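Local coordinates for glycerol kinase, putative (Plasmodium falciparum, PDB 2W40), which probably catalyses the ATP-dependent phosphorylation of glycerol to sn-glycerol 3-phosphate, a step of glycerol degradation, at residues K17-D22 with V28-L33; N55-M60 with I172-K177; V104-R109 with G354-R359; T132-N135 with A140-I143. All blocks are in the same frame, centred on the assembly; numbering follows the deposited sequence.

Contact 1 of 4, residues K17-D22 with V28-L33; sequences KVFFYD and VHSNNL. With EDO (1,2-ethanediol), chain B.
Phe20 and His29 lie side by side and point the same way, their rings set obliquely with planes 50° apart. The contact is made at the imidazole edge, where Phe20 CD2 comes 3.6 Å from His29 ND1 in that ring's plane. Two torsions set this up: Phe20 CG is anti to its carbonyl carbon (chi1 -57°), whereas His29 CG is anti to its own backbone N (chi1 176°). Helix 49-70 packs against this pair, with Leu67 on Phe20 and Val66 on His29. On the other face of the sheet, Phe19 and Lys17 stand beside Ser30 and Asn32. Phe19 CD1 meets Ser30 CB at 3.6 Å, and the aliphatic start of Lys17 runs alongside Asn32, CG to CB 3.9 Å. An ethanediol, probably from the crystallisation liquor, donates a hydrogen bond from its O2 to Asn32 OD1, while Asn32 ND2 is held by Ser15.

The backbones form an antiparallel beta hairpin, with strand 27-34 as the edge strand, within this chain, of the N-terminal domain sheet. Val18 N reaches Asn31 O at 2.9 Å and Phe20 N reaches His29 O at 2.8 Å, both nearly straight. Val28 and His29 both face Phe20 in a classic beta bulge: Phe20 O accepts a 2.8 Å bond from Val28 N and a weak one from His29 N. One carbonyl thus serves two successive amides, keeping the backbone paired through the irregularity.

Contact 2 of 4, residues N55-M60 with I172-K177; sequences NLYNLM and IFNLTK. With EDO (1,2-ethanediol), chain D.
Although the axes of the two helical segments pass no closer than 12.3 Å, Tyr57 and Leu175 still touch, because Tyr57 and Met60 reach across to Leu175. Tyr57 and Leu175 run alongside one another, pointing opposite ways, and Leu175 CD2 arrives at the edge of the phenol ring, in its plane, 3.8 Å from Tyr57 CE1. The same methyl is met by Met60, whose chain is extended through CG and then bends at its last torsion (chi3 68°); this brings Met60 CE to 4.0 Å from Leu175 CD2. At the far end of the ring, Tyr57 OH sits 3.5 Å from Asn174 CB, the two side chains crossing at about a right angle. The hydroxyl also has a weak hydrogen bond to Ser231, and the ring stacks on His233.

The segments belong to helices 49-70 and 167-176 of the FGGY N-terminal domain, part of the sugar kinase/Hsp70/actin superfamily, and their directions differ by 55°. Leu56 and Leu59 of the first helix lean on strand 15-21, while Leu175 and Thr176 of the second touch Ile242 of strand 241-247. Helix 167-176 ends in a Schellman motif, with Lys177 at positive phi. One turn earlier, Ile172 O is gripped twice: Thr176 N donates to it at 2.9 Å, and Thr176 OG1 at 2.7 Å from above the carbonyl plane. Lys177 NZ then makes a salt bridge with Glu232, in the same loop region as Ser231 and His233.

Contact 3 of 4, residues V104-R109 with G354-R359; sequences VWLDTR and GLYAPR. With EDO (1,2-ethanediol), chain E.
With CG anti to the carbonyl carbon (chi1 -64°), Tyr356 sends its ring toward the loop 104-109; Leu106, with CG likewise placed (chi1 -78°), brings a methyl across its path. The leucine side chain lies roughly perpendicular to the phenol, and Leu106 CD2 lies 3.8 Å from Tyr356 OH. The hydroxyl also comes within 3.6 Å of Leu106 CA. Trp105 borders the same side chain, Leu106 CG lying over one face of the indole toward its rim.

No direct hydrogen bond joins the segments. A water does so instead, 2.7 Å from Tyr356 OH and donating toward Trp105 O and Asp107 O, although more acceptors surround it than it has protons. Tyr356 OH is further bonded to Ser353. A type I turn from Val104 to Asp107, closed by Asp107 N to Val104 O, is followed by an Asx turn in which Arg109 N donates to Asp107 OD2 at 3.0 Å. Arg109 also grips this carboxylate side-on, NH2 reaching Asp107 OD1 at 2.8 Å and NE reaching Asp107 OD2 at 3.1 Å, and Glu46 forms a second salt bridge with NH2.

The N- and C-terminal halves of the kinase meet here, close to bound glycerol and to Thr270, an ADP-binding residue. The phenol hydroxyl is linked to the carbonyls of the turn through water rather than directly, so this polar link between the two halves depends on one bound water.

Contact 4 of 4, residues T132-N135 with A140-I143; sequences TYFN and AFKI. With EDO (1,2-ethanediol), chain F.
A water donates to Asn135 O at 2.9 Å and accepts from Phe141 N at 3.0 Å, so it bridges the loop to the first turn of helix 140-149. The ring of Phe141 also touches this carbonyl, its CD2 lying 3.5 Å from Asn135 O. Asn135 O lies oblique to the ring, whereas the water oxygen lies at the ring edge.

The main apolar contact is a T-shaped pair: the edge of Phe141 points into the face of Phe134, with centroids 5.1 Å apart and planes at 82°. Phe141 CE2 leads the approach, 3.5 Å from Phe134 CG, while CZ lies over the same face toward its rim. Phe141 owes this position to a CG anti to the carbonyl carbon (chi1 -79°), which carries the ring from the helix toward the loop. Further back, Thr132 OG1 donates to Tyr133 O at 2.9 Å, on a lone pair in the carbonyl plane. Tyr133 N in turn is bonded to O2 of an ethanediol, one of whose carbons lies over a face of the tyrosine ring. Asn135 OD1 receives the backbone amides of Tyr137 and Phe138.

Phe134 fits between helix 111-118, at Phe117 and Ser118, and Ile126 of helix 123-130. Phe141 meets Phe117 and Phe208 edge-to-face and also packs on Leu113 and Val114 of helix 111-118.

How the contacts relate
From the N terminus, contact 1 closes first, a hairpin of neighbouring strands at one border of the N-terminal domain sheet. Contact 2 opens soon afterwards on helix 49-70, which lies against that hairpin through Leu59, and closes over a hundred residues later at helix 167-176. Inside its span lies contact 4, a short closure leading into helix 140-149. Contact 3 also opens inside this span but closes far beyond it, in the C-terminal half of the kinase, so contacts 2 and 3 cross and contact 4 nests within both. Contacts 3 and 4 touch through Lys142 NZ, which reaches Val104 O, probably as a hydrogen bond.

Contact 1 of 4, residues K17-D22 with V28-L33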
# COMPACT_ATOMS: atom_id res chain seq x y z
N LYS C 17 30.41 6.11 3.20
CA LYS C 17 31.26 4.91 3.03
C LYS C 17 32.72 5.41 2.85
O LYS C 17 33.01 6.40 2.11
CB LYS C 17 30.84 4.14 1.78
CG LYS C 17 29.38 3.82 1.73
CD LYS C 17 28.91 3.26 0.43
CE LYS C 17 27.41 3.17 0.47
NZ LYS C 17 26.96 2.22 -0.59
N VAL C 18 33.61 4.67 3.52
CA VAL C 18 35.07 4.81 3.29
C VAL C 18 35.64 3.47 2.83
O VAL C 18 35.25 2.41 3.34
CB VAL C 18 35.84 5.38 4.49
CG1 VAL C 18 35.37 6.83 4.95
CG2 VAL C 18 35.81 4.42 5.74
N PHE C 19 36.48 3.56 1.80
CA PHE C 19 37.16 2.42 1.18
C PHE C 19 38.60 2.72 1.09
O PHE C 19 39.00 3.77 0.59
CB PHE C 19 36.64 2.14 -0.19
CG PHE C 19 35.20 1.76 -0.21
CD1 PHE C 19 34.82 0.46 -0.19
CD2 PHE C 19 34.24 2.72 -0.26
CE1 PHE C 19 33.53 0.11 -0.24
CE2 PHE C 19 32.96 2.39 -0.29
CZ PHE C 19 32.59 1.05 -0.25
N PHE C 20 39.39 1.83 1.66
CA PHE C 20 40.86 1.87 1.47
C PHE C 20 41.22 0.78 0.47
O PHE C 20 40.99 -0.40 0.72
CB PHE C 20 41.62 1.74 2.80
CG PHE C 20 41.25 2.78 3.80
CD1 PHE C 20 42.06 3.85 4.04
CD2 PHE C 20 40.00 2.70 4.52
CE1 PHE C 20 41.69 4.81 5.00
CE2 PHE C 20 39.67 3.64 5.48
CZ PHE C 20 40.50 4.72 5.68
N TYR C 21 41.76 1.22 -0.64
CA TYR C 21 42.21 0.38 -1.71
C TYR C 21 43.72 0.27 -1.72
O TYR C 21 44.43 1.25 -1.57
CB TYR C 21 41.75 0.87 -3.07
CG TYR C 21 40.26 0.76 -3.32
CD1 TYR C 21 39.76 -0.34 -3.99
CD2 TYR C 21 39.38 1.80 -3.08
CE1 TYR C 21 38.45 -0.50 -4.27
CE2 TYR C 21 38.05 1.62 -3.32
CZ TYR C 21 37.58 0.48 -3.96
OH TYR C 21 36.26 0.29 -4.29
N ASP C 22 44.20 -0.96 -1.92
CA ASP C 22 45.64 -1.14 -2.18
C ASP C 22 45.87 -0.72 -3.66
O ASP C 22 44.95 -0.40 -4.38
CB ASP C 22 46.10 -2.57 -1.87
CG ASP C 22 45.63 -3.61 -2.85
OD1 ASP C 22 45.17 -3.34 -3.98
OD2 ASP C 22 45.85 -4.80 -2.46
N VAL C 28 41.24 -3.17 1.09
CA VAL C 28 41.87 -3.62 2.33
C VAL C 28 41.14 -3.24 3.62
O VAL C 28 41.32 -3.84 4.66
CB VAL C 28 43.38 -3.23 2.36
CG1 VAL C 28 44.11 -3.86 1.08
CG2 VAL C 28 43.54 -1.67 2.46
N HIS C 29 40.25 -2.23 3.58
CA HIS C 29 39.37 -1.96 4.69
C HIS C 29 38.22 -1.12 4.14
O HIS C 29 38.45 -0.31 3.27
CB HIS C 29 40.05 -1.12 5.78
CG HIS C 29 39.13 -0.74 6.91
ND1 HIS C 29 38.61 0.52 7.08
CD2 HIS C 29 38.60 -1.50 7.90
CE1 HIS C 29 37.81 0.52 8.13
NE2 HIS C 29 37.85 -0.67 8.68
N SER C 30 37.03 -1.32 4.70
CA SER C 30 35.91 -0.45 4.33
C SER C 30 34.91 -0.41 5.52
O SER C 30 34.86 -1.34 6.35
CB SER C 30 35.23 -0.92 3.07
OG SER C 30 34.47 -2.08 3.30
N ASN C 31 34.11 0.64 5.58
CA ASN C 31 33.07 0.73 6.62
C ASN C 31 32.13 1.84 6.18
O ASN C 31 32.41 2.61 5.24
CB ASN C 31 33.63 1.06 7.99
CG ASN C 31 32.69 0.66 9.15
OD1 ASN C 31 31.63 0.07 8.94
ND2 ASN C 31 33.22 0.80 10.39
N ASN C 32 31.03 1.93 6.90
CA ASN C 32 30.00 2.95 6.62
C ASN C 32 29.16 3.26 7.84
O ASN C 32 29.15 2.50 8.84
CB ASN C 32 29.21 2.59 5.39
CG ASN C 32 28.09 1.60 5.61
OD1 ASN C 32 28.26 0.54 6.25
ND2 ASN C 32 26.92 1.89 4.97
N LEU C 33 28.54 4.42 7.80
CA LEU C 33 27.64 4.88 8.81
C LEU C 33 26.51 5.51 8.12
O LEU C 33 26.66 6.37 7.28
CB LEU C 33 28.33 5.87 9.78
CG LEU C 33 29.35 5.41 10.79
CD1 LEU C 33 30.04 6.69 11.44
CD2 LEU C 33 28.56 4.53 11.84
C1 EDO B . 31.49 -0.21 3.30
O1 EDO B . 30.24 -0.16 2.69
C2 EDO B . 31.50 -1.39 4.25
O2 EDO B . 30.73 -1.16 5.47

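Contact 2 of 4, residues N55-M60 with I172-K177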
# COMPACT_ATOMS: atom_id res chain seq x y z
N ASN C 55 30.30 11.77 10.90
CA ASN C 55 30.37 10.35 10.49
C ASN C 55 31.62 10.10 9.63
O ASN C 55 32.34 9.12 9.83
CB ASN C 55 29.14 9.98 9.70
CG ASN C 55 27.92 9.79 10.57
OD1 ASN C 55 28.03 9.87 11.82
ND2 ASN C 55 26.79 9.62 9.95
N LEU C 56 31.90 10.98 8.69
CA LEU C 56 33.07 10.88 7.87
C LEU C 56 34.31 10.84 8.68
O LEU C 56 35.13 9.98 8.50
CB LEU C 56 33.11 11.98 6.83
CG LEU C 56 34.34 11.82 5.90
CD1 LEU C 56 34.49 10.53 5.13
CD2 LEU C 56 34.41 13.05 4.94
N TYR C 57 34.48 11.81 9.60
CA TYR C 57 35.72 11.91 10.43
C TYR C 57 35.92 10.63 11.20
O TYR C 57 37.01 10.08 11.25
CB TYR C 57 35.64 13.12 11.34
CG TYR C 57 35.76 14.48 10.62
CD1 TYR C 57 36.55 14.64 9.51
CD2 TYR C 57 35.06 15.57 11.09
CE1 TYR C 57 36.66 15.92 8.88
CE2 TYR C 57 35.13 16.79 10.53
CZ TYR C 57 35.94 17.00 9.44
OH TYR C 57 36.03 18.25 8.90
N ASN C 58 34.82 10.15 11.79
CA ASN C 58 34.87 8.92 12.60
C ASN C 58 35.29 7.71 11.77
O ASN C 58 36.12 6.91 12.19
CB ASN C 58 33.53 8.80 13.35
CG ASN C 58 33.45 9.71 14.59
OD1 ASN C 58 34.49 10.11 15.15
ND2 ASN C 58 32.20 10.02 15.05
N LEU C 59 34.80 7.63 10.53
CA LEU C 59 35.07 6.50 9.67
C LEU C 59 36.55 6.54 9.20
O LEU C 59 37.22 5.53 9.17
CB LEU C 59 34.17 6.55 8.44
CG LEU C 59 32.72 6.08 8.63
CD1 LEU C 59 31.77 6.60 7.46
CD2 LEU C 59 32.74 4.49 8.75
N MET C 60 37.04 7.73 8.84
CA MET C 60 38.43 7.97 8.44
C MET C 60 39.38 7.58 9.61
O MET C 60 40.33 6.85 9.41
CB MET C 60 38.61 9.46 8.05
CG MET C 60 37.98 9.75 6.72
SD MET C 60 38.18 11.51 6.32
CE MET C 60 39.95 11.71 6.06
N ILE C 172 35.17 18.79 0.79
CA ILE C 172 36.49 19.34 0.51
C ILE C 172 36.71 20.61 1.36
O ILE C 172 37.77 20.77 2.00
CB ILE C 172 36.65 19.66 -1.03
CG1 ILE C 172 36.64 18.33 -1.90
CG2 ILE C 172 37.87 20.58 -1.25
CD1 ILE C 172 36.53 18.66 -3.43
N PHE C 173 35.68 21.44 1.48
CA PHE C 173 35.76 22.65 2.30
C PHE C 173 36.10 22.30 3.74
O PHE C 173 37.00 22.92 4.33
CB PHE C 173 34.43 23.37 2.21
CG PHE C 173 34.33 24.59 3.02
CD1 PHE C 173 34.64 25.81 2.43
CD2 PHE C 173 34.05 24.49 4.40
CE1 PHE C 173 34.60 26.97 3.22
CE2 PHE C 173 33.93 25.70 5.18
CZ PHE C 173 34.20 26.91 4.57
N ASN C 174 35.45 21.30 4.30
CA ASN C 174 35.74 20.96 5.67
C ASN C 174 37.08 20.29 5.83
O ASN C 174 37.83 20.60 6.72
CB ASN C 174 34.62 20.10 6.24
CG ASN C 174 33.38 20.88 6.53
OD1 ASN C 174 32.38 20.81 5.82
ND2 ASN C 174 33.39 21.56 7.61
N LEU C 175 37.39 19.34 4.97
CA LEU C 175 38.71 18.61 5.08
C LEU C 175 39.95 19.50 4.95
O LEU C 175 40.94 19.32 5.65
CB LEU C 175 38.81 17.46 4.09
CG LEU C 175 37.94 16.25 4.41
CD1 LEU C 175 37.81 15.38 3.14
CD2 LEU C 175 38.57 15.48 5.65
N THR C 176 39.83 20.49 4.07
CA THR C 176 40.90 21.41 3.70
C THR C 176 40.91 22.70 4.51
O THR C 176 41.79 23.50 4.35
CB THR C 176 40.90 21.74 2.19
OG1 THR C 176 39.79 22.59 1.89
CG2 THR C 176 40.99 20.55 1.30
N LYS C 177 39.90 22.90 5.40
CA LYS C 177 39.71 24.11 6.15
C LYS C 177 39.54 25.33 5.26
O LYS C 177 40.09 26.40 5.53
CB LYS C 177 40.81 24.29 7.23
CG LYS C 177 40.86 23.14 8.18
CD LYS C 177 41.87 23.44 9.31
CE LYS C 177 41.37 24.48 10.25
NZ LYS C 177 40.03 24.05 10.89
C1 EDO D . 44.53 22.86 1.02
O1 EDO D . 44.36 22.89 2.65
C2 EDO D . 45.51 23.71 0.24
O2 EDO D . 46.63 23.10 -0.49

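Contact 3 of 4, residues V104-R109 with G354-R359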
# COMPACT_ATOMS: atom_id res chain seq x y z
N VAL C 104 18.04 17.45 -0.21
CA VAL C 104 18.54 16.27 -0.95
C VAL C 104 17.96 16.29 -2.35
O VAL C 104 16.86 16.89 -2.63
CB VAL C 104 18.25 14.96 -0.14
CG1 VAL C 104 18.78 13.70 -0.76
CG2 VAL C 104 18.87 15.06 1.27
N TRP C 105 18.63 15.57 -3.23
CA TRP C 105 18.15 15.40 -4.64
C TRP C 105 16.68 14.93 -4.69
O TRP C 105 16.00 15.18 -5.63
CB TRP C 105 19.16 14.54 -5.41
CG TRP C 105 19.32 13.14 -4.92
CD1 TRP C 105 20.24 12.72 -4.02
CD2 TRP C 105 18.62 11.96 -5.38
NE1 TRP C 105 20.16 11.34 -3.87
CE2 TRP C 105 19.18 10.85 -4.68
CE3 TRP C 105 17.66 11.71 -6.38
CZ2 TRP C 105 18.70 9.50 -4.90
CZ3 TRP C 105 17.24 10.42 -6.62
CH2 TRP C 105 17.76 9.33 -5.88
N LEU C 106 16.33 14.03 -3.80
CA LEU C 106 14.97 13.44 -3.68
C LEU C 106 13.86 14.41 -3.18
O LEU C 106 12.67 14.07 -3.29
CB LEU C 106 15.01 12.22 -2.76
CG LEU C 106 15.55 10.92 -3.35
CD1 LEU C 106 15.84 9.87 -2.21
CD2 LEU C 106 14.55 10.35 -4.48
N ASP C 107 14.25 15.58 -2.69
CA ASP C 107 13.29 16.56 -2.19
C ASP C 107 12.48 17.07 -3.39
O ASP C 107 13.01 17.34 -4.43
CB ASP C 107 14.04 17.73 -1.53
CG ASP C 107 13.15 18.74 -0.83
OD1 ASP C 107 13.02 18.70 0.42
OD2 ASP C 107 12.58 19.54 -1.61
N THR C 108 11.19 17.26 -3.15
CA THR C 108 10.32 17.78 -4.20
C THR C 108 9.45 18.98 -3.80
O THR C 108 8.42 19.26 -4.45
CB THR C 108 9.36 16.65 -4.69
OG1 THR C 108 8.63 16.08 -3.60
CG2 THR C 108 10.12 15.57 -5.45
N ARG C 109 9.86 19.71 -2.76
CA ARG C 109 9.10 20.83 -2.26
C ARG C 109 8.99 21.92 -3.31
O ARG C 109 8.12 22.84 -3.18
CB ARG C 109 9.74 21.44 -0.97
CG ARG C 109 10.82 22.42 -1.15
CD ARG C 109 11.62 22.70 0.12
NE ARG C 109 12.28 21.59 0.74
CZ ARG C 109 12.79 21.63 1.94
NH1 ARG C 109 12.70 22.75 2.70
NH2 ARG C 109 13.35 20.58 2.44
N GLY C 354 7.73 11.68 -7.00
CA GLY C 354 7.40 11.92 -8.40
C GLY C 354 8.05 10.86 -9.28
O GLY C 354 8.73 9.92 -8.82
N LEU C 355 7.78 10.96 -10.55
CA LEU C 355 8.49 10.22 -11.59
C LEU C 355 9.58 11.09 -12.22
O LEU C 355 9.33 12.24 -12.60
CB LEU C 355 7.56 9.74 -12.71
CG LEU C 355 6.61 8.65 -12.25
CD1 LEU C 355 5.55 8.39 -13.30
CD2 LEU C 355 7.33 7.34 -11.72
N TYR C 356 10.80 10.52 -12.29
CA TYR C 356 11.95 11.18 -12.95
C TYR C 356 11.96 10.74 -14.39
O TYR C 356 10.91 10.90 -15.09
CB TYR C 356 13.23 10.88 -12.16
CG TYR C 356 13.23 11.45 -10.71
CD1 TYR C 356 14.09 12.35 -10.32
CD2 TYR C 356 12.34 10.87 -9.73
CE1 TYR C 356 14.01 12.85 -8.94
CE2 TYR C 356 12.22 11.32 -8.41
CZ TYR C 356 13.11 12.38 -8.07
OH TYR C 356 13.25 12.95 -6.85
N ALA C 357 13.11 10.19 -14.87
CA ALA C 357 13.15 9.92 -16.30
C ALA C 357 12.26 8.69 -16.64
O ALA C 357 12.26 7.71 -15.90
CB ALA C 357 14.61 9.75 -16.81
N PRO C 358 11.64 8.69 -17.84
CA PRO C 358 11.63 9.78 -18.89
C PRO C 358 10.40 10.69 -18.85
O PRO C 358 10.33 11.64 -19.65
CB PRO C 358 11.60 9.00 -20.19
CG PRO C 358 10.85 7.76 -19.92
CD PRO C 358 11.08 7.45 -18.43
N ARG C 359 9.45 10.39 -17.95
CA ARG C 359 8.16 11.14 -17.94
C ARG C 359 8.19 12.49 -17.23
O ARG C 359 7.40 13.39 -17.54
CB ARG C 359 7.03 10.27 -17.39
CG ARG C 359 6.89 8.90 -18.10
CD ARG C 359 5.64 8.22 -17.65
NE ARG C 359 5.47 6.85 -18.18
CZ ARG C 359 4.37 6.31 -18.63
NH1 ARG C 359 3.28 7.07 -18.77
NH2 ARG C 359 4.34 5.04 -18.95
C1 EDO E . 9.87 13.46 1.09
O1 EDO E . 8.38 13.26 1.56
C2 EDO E . 10.53 13.14 -0.33
O2 EDO E . 10.65 13.93 -1.60
O HOH W 1 13.31 15.64 -6.82

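Contact 4 of 4, residues T132-N135 with A140-I143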
# COMPACT_ATOMS: atom_id res chain seq x y z
N THR C 132 19.32 19.93 -19.38
CA THR C 132 18.08 19.51 -18.77
C THR C 132 17.01 20.61 -18.89
O THR C 132 17.36 21.77 -19.02
CB THR C 132 18.29 19.19 -17.20
OG1 THR C 132 17.13 18.51 -16.68
CG2 THR C 132 18.72 20.48 -16.42
N TYR C 133 15.77 20.15 -18.81
CA TYR C 133 14.63 21.08 -18.52
C TYR C 133 14.60 21.37 -17.02
O TYR C 133 15.29 20.71 -16.25
CB TYR C 133 13.35 20.44 -18.95
CG TYR C 133 13.19 20.06 -20.40
CD1 TYR C 133 13.64 20.84 -21.38
CD2 TYR C 133 12.64 18.88 -20.74
CE1 TYR C 133 13.39 20.59 -22.71
CE2 TYR C 133 12.51 18.53 -22.08
CZ TYR C 133 12.88 19.44 -23.07
OH TYR C 133 12.72 19.13 -24.44
N PHE C 134 13.88 22.43 -16.61
CA PHE C 134 13.60 22.65 -15.19
C PHE C 134 13.00 21.38 -14.63
O PHE C 134 12.10 20.76 -15.23
CB PHE C 134 12.57 23.80 -15.00
CG PHE C 134 13.08 25.20 -15.36
CD1 PHE C 134 14.44 25.55 -15.39
CD2 PHE C 134 12.18 26.21 -15.68
CE1 PHE C 134 14.89 26.86 -15.72
CE2 PHE C 134 12.68 27.49 -16.02
CZ PHE C 134 13.96 27.83 -15.96
N ASN C 135 13.40 21.07 -13.39
CA ASN C 135 12.88 19.95 -12.67
C ASN C 135 13.06 20.15 -11.16
O ASN C 135 13.67 21.12 -10.76
CB ASN C 135 13.51 18.65 -13.20
CG ASN C 135 15.02 18.63 -13.04
OD1 ASN C 135 15.54 19.03 -11.93
ND2 ASN C 135 15.73 18.10 -14.07
N ALA C 140 19.31 23.85 -8.57
CA ALA C 140 18.98 25.31 -8.74
C ALA C 140 17.65 25.69 -8.04
O ALA C 140 17.60 26.71 -7.35
CB ALA C 140 18.87 25.70 -10.19
N PHE C 141 16.61 24.90 -8.23
CA PHE C 141 15.31 25.32 -7.58
C PHE C 141 15.32 25.19 -6.09
O PHE C 141 14.63 25.95 -5.41
CB PHE C 141 14.10 24.57 -8.15
CG PHE C 141 13.63 25.10 -9.48
CD1 PHE C 141 12.70 26.12 -9.52
CD2 PHE C 141 14.11 24.61 -10.67
CE1 PHE C 141 12.24 26.68 -10.70
CE2 PHE C 141 13.64 25.15 -11.87
CZ PHE C 141 12.70 26.20 -11.87
N LYS C 142 16.14 24.29 -5.57
CA LYS C 142 16.39 24.23 -4.10
C LYS C 142 17.12 25.47 -3.58
O LYS C 142 16.79 26.00 -2.51
CB LYS C 142 17.12 22.94 -3.83
CG LYS C 142 16.10 21.88 -4.13
CD LYS C 142 16.54 21.00 -5.19
CE LYS C 142 17.04 19.71 -4.73
NZ LYS C 142 16.09 18.68 -5.10
N ILE C 143 18.07 25.95 -4.35
CA ILE C 143 18.79 27.11 -3.95
C ILE C 143 17.77 28.28 -3.94
O ILE C 143 17.77 29.11 -3.04
CB ILE C 143 19.90 27.39 -4.96
CG1 ILE C 143 21.05 26.28 -4.88
CG2 ILE C 143 20.51 28.80 -4.75
CD1 ILE C 143 22.01 26.20 -6.17
C1 EDO F . 15.64 16.64 -20.95
O1 EDO F . 15.30 15.67 -21.97
C2 EDO F . 15.07 16.27 -19.61
O2 EDO F . 15.39 17.22 -18.68
O HOH W 2 16.10 22.20 -9.52